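Local structure of putative diflavin flavoprotein A 3 (Synechocystis sp., 6H0C) at residues Glu28-Leu33 against Ser151-Gly156; His83-Arg88 against Ser264-Thr269; Phe312-Leu317 against Thr323-Ala328. The protein probably passes electrons from NADH to oxygen, reducing it to water, this chain being its flavodiiron core of metallo-beta-lactamase-like and flavodoxin-like parts. All blocks are in the same frame, centred on the assembly; numbering follows the deposited sequence.

Contact 1. Residues Glu28-Leu33 against Ser151-Gly156; sequences EIEYGL and SPRYPG
Glu30 and Arg153 meet by their side-chain ends, since their CA atoms stand 13.1 Å apart. The loop of Glu28-Leu33 makes a short 3-10 turn at Ile29-Glu30. Ser151-Gly156 is irregular and holds an ST motif, with Ser151 OG accepting from Tyr154 N. Arg153 spans the gap. Its chain is extended from CG to NE, and CG lies anti to the backbone N (chi1 -170°). The guanidinium grips one oxygen end-on with both terminal nitrogens. Arg153 NH1 reaches Glu30 OE2 at 2.8 Å, on the syn lone pair. Arg153 NH2 bonds to Glu30 OE2 at 3.1 Å, from above the carboxylate plane. That carboxylate stands nearly upright to the guanidinium, at 86°. Glu28 OE1 adds a long salt bridge to Arg153 NH1, 3.8 Å away. Glu30 OE1 has its own bond to His177 NE2. Tyr154 OH lies 3.2 Å above one face of the guanidinium. Arg153 NH1 and Tyr154 OH also bind a citrate, probably from the crystallisation liquor. The paired bonds to one in-plane oxygen fix the guanidinium's rotation, while NH1 is shared with Glu28 and the citrate. The salt bridges thus link the two loops beside the citrate site.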
# COMPACT_ATOMS: atom_id res chain seq x y z
N GLU A 28 2.60 -9.76 8.01
CA GLU A 28 2.59 -9.35 6.61
C GLU A 28 4.02 -9.41 6.12
O GLU A 28 4.93 -9.12 6.89
CB GLU A 28 1.98 -7.97 6.45
CG GLU A 28 0.50 -7.95 6.77
CD GLU A 28 -0.07 -6.56 6.76
OE1 GLU A 28 0.67 -5.62 6.39
OE2 GLU A 28 -1.25 -6.40 7.13
N ILE A 29 4.21 -9.81 4.87
CA ILE A 29 5.55 -10.11 4.37
C ILE A 29 6.50 -8.92 4.55
O ILE A 29 7.70 -9.11 4.80
CB ILE A 29 5.50 -10.54 2.86
CG1 ILE A 29 6.77 -11.27 2.44
CG2 ILE A 29 5.24 -9.36 1.95
CD1 ILE A 29 6.88 -12.65 3.01
N GLU A 30 5.98 -7.70 4.49
CA GLU A 30 6.84 -6.52 4.53
C GLU A 30 7.52 -6.30 5.89
O GLU A 30 8.50 -5.57 5.97
CB GLU A 30 6.05 -5.27 4.15
CG GLU A 30 5.01 -4.86 5.16
CD GLU A 30 3.91 -4.03 4.54
OE1 GLU A 30 3.99 -2.77 4.59
OE2 GLU A 30 2.96 -4.63 4.00
N TYR A 31 7.00 -6.92 6.95
CA TYR A 31 7.63 -6.83 8.27
C TYR A 31 8.62 -7.98 8.49
O TYR A 31 9.06 -8.22 9.62
CB TYR A 31 6.58 -6.80 9.39
CG TYR A 31 5.59 -5.67 9.22
CD1 TYR A 31 6.00 -4.35 9.38
CD2 TYR A 31 4.27 -5.92 8.88
CE1 TYR A 31 5.10 -3.30 9.19
CE2 TYR A 31 3.37 -4.87 8.69
CZ TYR A 31 3.80 -3.56 8.85
OH TYR A 31 2.92 -2.52 8.67
N GLY A 32 8.98 -8.66 7.41
CA GLY A 32 9.79 -9.87 7.48
C GLY A 32 11.16 -9.75 8.13
O GLY A 32 11.65 -10.72 8.71
N LEU A 33 11.79 -8.58 8.04
CA LEU A 33 13.10 -8.38 8.65
C LEU A 33 12.99 -8.15 10.15
O LEU A 33 14.00 -8.06 10.86
CB LEU A 33 13.84 -7.22 7.98
CG LEU A 33 13.99 -7.35 6.46
CD1 LEU A 33 14.83 -6.23 5.87
CD2 LEU A 33 14.57 -8.71 6.10
N SER A 151 -1.96 3.14 -6.71
CA SER A 151 -1.44 1.82 -7.02
C SER A 151 -2.53 0.80 -6.67
O SER A 151 -3.53 1.16 -6.04
CB SER A 151 -0.15 1.53 -6.26
OG SER A 151 -0.39 1.48 -4.87
N PRO A 152 -2.36 -0.46 -7.10
CA PRO A 152 -3.38 -1.47 -6.79
C PRO A 152 -3.63 -1.60 -5.29
O PRO A 152 -4.78 -1.67 -4.84
CB PRO A 152 -2.78 -2.76 -7.37
CG PRO A 152 -1.96 -2.27 -8.54
CD PRO A 152 -1.35 -0.96 -8.06
N ARG A 153 -2.56 -1.59 -4.52
CA ARG A 153 -2.70 -1.77 -3.08
C ARG A 153 -3.16 -0.50 -2.38
O ARG A 153 -3.79 -0.55 -1.32
CB ARG A 153 -1.38 -2.26 -2.49
CG ARG A 153 -1.52 -2.69 -1.05
CD ARG A 153 -0.31 -3.39 -0.53
NE ARG A 153 -0.41 -3.52 0.92
CZ ARG A 153 0.59 -3.92 1.69
NH1 ARG A 153 0.41 -4.00 3.00
NH2 ARG A 153 1.76 -4.24 1.15
N TYR A 154 -2.84 0.65 -2.96
CA TYR A 154 -3.25 1.94 -2.39
C TYR A 154 -3.94 2.78 -3.44
O TYR A 154 -3.38 3.76 -3.94
CB TYR A 154 -2.05 2.67 -1.80
CG TYR A 154 -1.41 1.85 -0.72
CD1 TYR A 154 -2.04 1.68 0.51
CD2 TYR A 154 -0.20 1.19 -0.95
CE1 TYR A 154 -1.47 0.90 1.50
CE2 TYR A 154 0.38 0.40 0.04
CZ TYR A 154 -0.26 0.26 1.26
OH TYR A 154 0.30 -0.51 2.25
N PRO A 155 -5.18 2.41 -3.79
CA PRO A 155 -5.90 3.09 -4.86
C PRO A 155 -6.15 4.56 -4.55
O PRO A 155 -6.24 5.39 -5.47
CB PRO A 155 -7.22 2.32 -4.94
CG PRO A 155 -6.92 0.99 -4.33
CD PRO A 155 -5.94 1.28 -3.23
N GLY A 156 -6.24 4.89 -3.27
CA GLY A 156 -6.53 6.26 -2.88
C GLY A 156 -5.30 7.05 -2.51
O GLY A 156 -5.41 8.12 -1.91
O HOH W 1 -2.36 -4.97 4.84

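Contact 2. Residues His83-Arg88 against Ser264-Thr269; sequences HVNANR and SAYGNT
Tyr266 reaches over from the flavodoxin-like part of the chain to the start of helix 86-98 in the metallo-beta-lactamase-like part. It stands in the loop after the first flavodoxin strand, 257-262, just before helix 268-281. In flavodoxins the matching loop binds the FMN phosphate. Here the tyrosine bridges the two parts of one chain. Its CG is anti to the backbone N (chi1 -175°), which carries the ring across to the other segment. Most of the buried surface is its own. Asn85 and Asn87 give the next largest shares.

Asn85 puts its CB over one face of the ring, 4.2 Å from Tyr266 CG and offset toward the rim. The rest of Asn85 turns to other work. OD1 caps helix 86-98 by accepting from Arg88 N at 3.0 Å, in a nearly straight bond of 171°. ND2 bonds to a citrate, probably from the crystallisation liquor, which His83 NE2 and Arg88 NH2 also hold. One asparagine thus packs on the tyrosine, caps a helix and contacts the citrate. Ala86 comes to the ring obliquely, with CB 4.3 Å from Tyr266 CE2.

Asn87 meets the phenol end. Its amide plane is steeply turned from the ring plane, by 76°. The stronger polar partner of this amide is Glu57, whose backbone N donates to Asn87 OD1. The amide nitrogen makes a weak bond to the tyrosine, Asn87 ND2 to Tyr266 OH at 3.3 Å, and Asn87 CB sits equally close to that same oxygen.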
# COMPACT_ATOMS: atom_id res chain seq x y z
N HIS A 83 -3.55 7.82 2.45
CA HIS A 83 -4.17 6.57 2.03
C HIS A 83 -5.21 6.19 3.07
O HIS A 83 -5.21 6.75 4.17
CB HIS A 83 -3.14 5.45 1.86
CG HIS A 83 -2.64 4.88 3.15
ND1 HIS A 83 -1.69 5.51 3.92
CD2 HIS A 83 -2.96 3.74 3.81
CE1 HIS A 83 -1.45 4.79 5.00
NE2 HIS A 83 -2.21 3.71 4.95
N VAL A 84 -6.08 5.25 2.73
CA VAL A 84 -7.21 4.91 3.60
C VAL A 84 -7.47 3.42 3.62
O VAL A 84 -7.36 2.74 2.60
CB VAL A 84 -8.50 5.63 3.13
CG1 VAL A 84 -9.72 5.09 3.84
CG2 VAL A 84 -8.40 7.12 3.37
N ASN A 85 -7.80 2.91 4.81
CA ASN A 85 -8.32 1.56 4.98
C ASN A 85 -9.04 1.44 6.32
O ASN A 85 -9.05 2.39 7.11
CB ASN A 85 -7.21 0.52 4.85
CG ASN A 85 -6.04 0.79 5.78
OD1 ASN A 85 -6.20 0.87 7.00
ND2 ASN A 85 -4.84 0.90 5.20
N ALA A 86 -9.63 0.28 6.59
CA ALA A 86 -10.44 0.08 7.79
C ALA A 86 -9.64 0.28 9.07
O ALA A 86 -10.15 0.77 10.07
CB ALA A 86 -11.06 -1.32 7.78
N ASN A 87 -8.37 -0.11 9.01
CA ASN A 87 -7.48 0.00 10.15
C ASN A 87 -7.26 1.48 10.52
O ASN A 87 -7.45 1.88 11.67
CB ASN A 87 -6.15 -0.71 9.83
CG ASN A 87 -5.30 -0.96 11.06
OD1 ASN A 87 -4.77 -0.02 11.67
ND2 ASN A 87 -5.13 -2.23 11.42
N ARG A 88 -6.87 2.29 9.54
CA ARG A 88 -6.73 3.72 9.75
C ARG A 88 -8.08 4.37 10.10
O ARG A 88 -8.14 5.32 10.89
CB ARG A 88 -6.15 4.39 8.50
CG ARG A 88 -4.74 3.94 8.11
CD ARG A 88 -3.67 4.55 8.99
NE ARG A 88 -2.34 4.03 8.67
CZ ARG A 88 -1.22 4.74 8.73
NH1 ARG A 88 -1.26 6.02 9.10
NH2 ARG A 88 -0.06 4.18 8.41
N SER A 264 -9.30 -7.45 -3.31
CA SER A 264 -9.24 -6.08 -2.79
C SER A 264 -7.93 -5.81 -2.04
O SER A 264 -7.15 -6.73 -1.76
CB SER A 264 -10.43 -5.81 -1.87
OG SER A 264 -10.27 -6.50 -0.65
N ALA A 265 -7.72 -4.54 -1.69
CA ALA A 265 -6.42 -4.07 -1.20
C ALA A 265 -6.09 -4.51 0.21
O ALA A 265 -4.93 -4.67 0.56
CB ALA A 265 -6.36 -2.54 -1.27
N TYR A 266 -7.11 -4.70 1.03
CA TYR A 266 -6.90 -4.92 2.45
C TYR A 266 -7.71 -6.15 2.87
O TYR A 266 -8.83 -6.34 2.42
CB TYR A 266 -7.30 -3.65 3.24
CG TYR A 266 -7.02 -3.71 4.73
CD1 TYR A 266 -5.74 -3.53 5.23
CD2 TYR A 266 -8.05 -3.95 5.64
CE1 TYR A 266 -5.49 -3.59 6.59
CE2 TYR A 266 -7.81 -4.02 6.99
CZ TYR A 266 -6.53 -3.83 7.47
OH TYR A 266 -6.30 -3.90 8.82
N GLY A 267 -7.12 -7.01 3.70
CA GLY A 267 -7.77 -8.24 4.11
C GLY A 267 -6.85 -9.44 4.04
O GLY A 267 -5.73 -9.34 3.52
N ASN A 268 -7.30 -10.57 4.55
CA ASN A 268 -6.44 -11.76 4.60
C ASN A 268 -5.98 -12.22 3.22
O ASN A 268 -4.83 -12.65 3.06
CB ASN A 268 -7.15 -12.90 5.32
CG ASN A 268 -7.16 -12.70 6.82
OD1 ASN A 268 -6.31 -12.01 7.37
ND2 ASN A 268 -8.11 -13.32 7.50
N THR A 269 -6.86 -12.15 2.22
CA THR A 269 -6.50 -12.59 0.88
C THR A 269 -5.43 -11.67 0.32
O THR A 269 -4.52 -12.12 -0.38
CB THR A 269 -7.71 -12.61 -0.07
OG1 THR A 269 -8.61 -13.66 0.32
CG2 THR A 269 -7.24 -12.87 -1.48

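Contact 3. Residues Phe312-Leu317 against Thr323-Ala328; sequences FGSPTL and TPIQTA
Ile325 packs its side chain against Gly313 and Ser314, where strand 309-313 runs out into a loop. Its CB leaves helix 323-335 toward the strand and comes 4.1 Å from Ser314 OG. CG1 is nearer, 3.7 Å from the same Ser314 OG, and it also touches Ser314 CB. CG1 lies anti to the carbonyl carbon (chi1 -74°), which sends the longer branch to the strand end. The tip, CD1, stops 3.5 Å from Gly313 O. The other branch, CG2, touches Ser314 too and meets Phe312 CD1 at 4.2 Å.

No hydrogen bond crosses the contact. Ser314 OG gives its proton to Pro315 O at 2.8 Å, and meets the isoleucine by van der Waals contact. The Phe312 ring turns its edge to the helix. Ile325 O lies near the ring plane, 3.8 Å from Phe312 CE1. One turn on, Ala328 CB packs at 4.0 Å from Phe312 CE1. Phe362 meets the phenylalanine edge-to-face, and Ile261 of the neighbouring strand touches it as well. This helix packing on its preceding strand is the first half of the beta-alpha-beta unit 309-313, 323-335, 341-348 of the flavodoxin-like fold.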
# COMPACT_ATOMS: atom_id res chain seq x y z
N PHE A 312 -5.21 -15.89 -9.51
CA PHE A 312 -6.39 -15.28 -8.87
C PHE A 312 -6.40 -15.54 -7.37
O PHE A 312 -6.18 -16.68 -6.93
CB PHE A 312 -7.69 -15.81 -9.49
CG PHE A 312 -8.21 -15.01 -10.67
CD1 PHE A 312 -9.45 -14.38 -10.61
CD2 PHE A 312 -7.48 -14.91 -11.84
CE1 PHE A 312 -9.95 -13.66 -11.70
CE2 PHE A 312 -7.97 -14.19 -12.93
CZ PHE A 312 -9.20 -13.56 -12.86
N GLY A 313 -6.68 -14.49 -6.59
CA GLY A 313 -6.82 -14.60 -5.15
C GLY A 313 -8.17 -14.05 -4.74
O GLY A 313 -8.53 -12.92 -5.10
N SER A 314 -8.95 -14.83 -4.00
CA SER A 314 -10.31 -14.40 -3.67
C SER A 314 -10.77 -14.89 -2.31
O SER A 314 -10.52 -16.03 -1.93
CB SER A 314 -11.29 -14.90 -4.76
OG SER A 314 -12.63 -14.55 -4.46
N PRO A 315 -11.45 -14.01 -1.56
CA PRO A 315 -12.20 -14.45 -0.38
C PRO A 315 -13.53 -15.06 -0.83
O PRO A 315 -13.85 -15.07 -2.02
CB PRO A 315 -12.43 -13.16 0.40
CG PRO A 315 -12.57 -12.12 -0.69
CD PRO A 315 -11.59 -12.56 -1.79
N THR A 316 -14.31 -15.55 0.13
CA THR A 316 -15.65 -16.04 -0.17
C THR A 316 -16.67 -15.24 0.63
O THR A 316 -16.57 -15.13 1.86
CB THR A 316 -15.78 -17.53 0.14
OG1 THR A 316 -14.83 -18.26 -0.65
CG2 THR A 316 -17.20 -18.02 -0.19
N LEU A 317 -17.63 -14.66 -0.07
CA LEU A 317 -18.61 -13.78 0.55
C LEU A 317 -20.01 -14.30 0.25
O LEU A 317 -20.48 -14.22 -0.88
CB LEU A 317 -18.45 -12.34 0.07
CG LEU A 317 -17.06 -11.72 0.24
CD1 LEU A 317 -17.00 -10.31 -0.34
CD2 LEU A 317 -16.61 -11.72 1.70
N THR A 323 -18.11 -9.92 -6.56
CA THR A 323 -18.45 -9.58 -7.93
C THR A 323 -17.25 -9.16 -8.79
O THR A 323 -17.15 -9.57 -9.94
CB THR A 323 -19.49 -8.46 -7.95
OG1 THR A 323 -20.70 -8.96 -7.38
CG2 THR A 323 -19.76 -8.03 -9.38
N PRO A 324 -16.33 -8.36 -8.23
CA PRO A 324 -15.16 -7.96 -9.05
C PRO A 324 -14.27 -9.14 -9.47
O PRO A 324 -13.63 -9.07 -10.53
CB PRO A 324 -14.40 -7.02 -8.12
CG PRO A 324 -15.48 -6.47 -7.20
CD PRO A 324 -16.36 -7.65 -6.94
N ILE A 325 -14.21 -10.19 -8.66
CA ILE A 325 -13.48 -11.39 -9.05
C ILE A 325 -14.22 -12.11 -10.18
O ILE A 325 -13.59 -12.61 -11.11
CB ILE A 325 -13.30 -12.37 -7.86
CG1 ILE A 325 -12.23 -11.84 -6.89
CG2 ILE A 325 -12.94 -13.76 -8.36
CD1 ILE A 325 -10.82 -11.81 -7.45
N GLN A 326 -15.55 -12.16 -10.11
CA GLN A 326 -16.35 -12.80 -11.17
C GLN A 326 -16.18 -12.09 -12.52
O GLN A 326 -15.99 -12.74 -13.55
CB GLN A 326 -17.83 -12.85 -10.78
CG GLN A 326 -18.11 -13.68 -9.53
CD GLN A 326 -19.58 -13.69 -9.14
OE1 GLN A 326 -20.46 -13.64 -10.00
NE2 GLN A 326 -19.85 -13.75 -7.84
N THR A 327 -16.24 -10.76 -12.52
CA THR A 327 -16.09 -10.03 -13.77
C THR A 327 -14.64 -10.12 -14.29
O THR A 327 -14.44 -10.29 -15.49
CB THR A 327 -16.51 -8.56 -13.63
OG1 THR A 327 -15.70 -7.92 -12.65
CG2 THR A 327 -17.98 -8.47 -13.23
N ALA A 328 -13.64 -10.03 -13.40
CA ALA A 328 -12.24 -10.23 -13.82
C ALA A 328 -12.05 -11.62 -14.45
O ALA A 328 -11.30 -11.78 -15.42
CB ALA A 328 -11.28 -10.05 -12.63

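In the fold
Contact 3 is the buried one and lies inside the flavodoxin-like fold; no hydrogen bond crosses it, and mainly apolar side chains meet there. Contact 2 is at the surface and joins that fold to the metallo-hydrolase region through one aromatic ring and a weak polar bond. Contact 1 is partly buried, near the centre of the chain, and works by charge. Contacts 1 and 2 touch: Arg153 O packs on Ala265 CB, and the Tyr154 and His83 rings meet edge-to-face. Both also supply residues that bind the citrate. Contacts 2 and 3 touch where Thr269 packs against Gly313-Pro315. Contacts 1 and 3 stay about 11 Å apart at their nearest atoms.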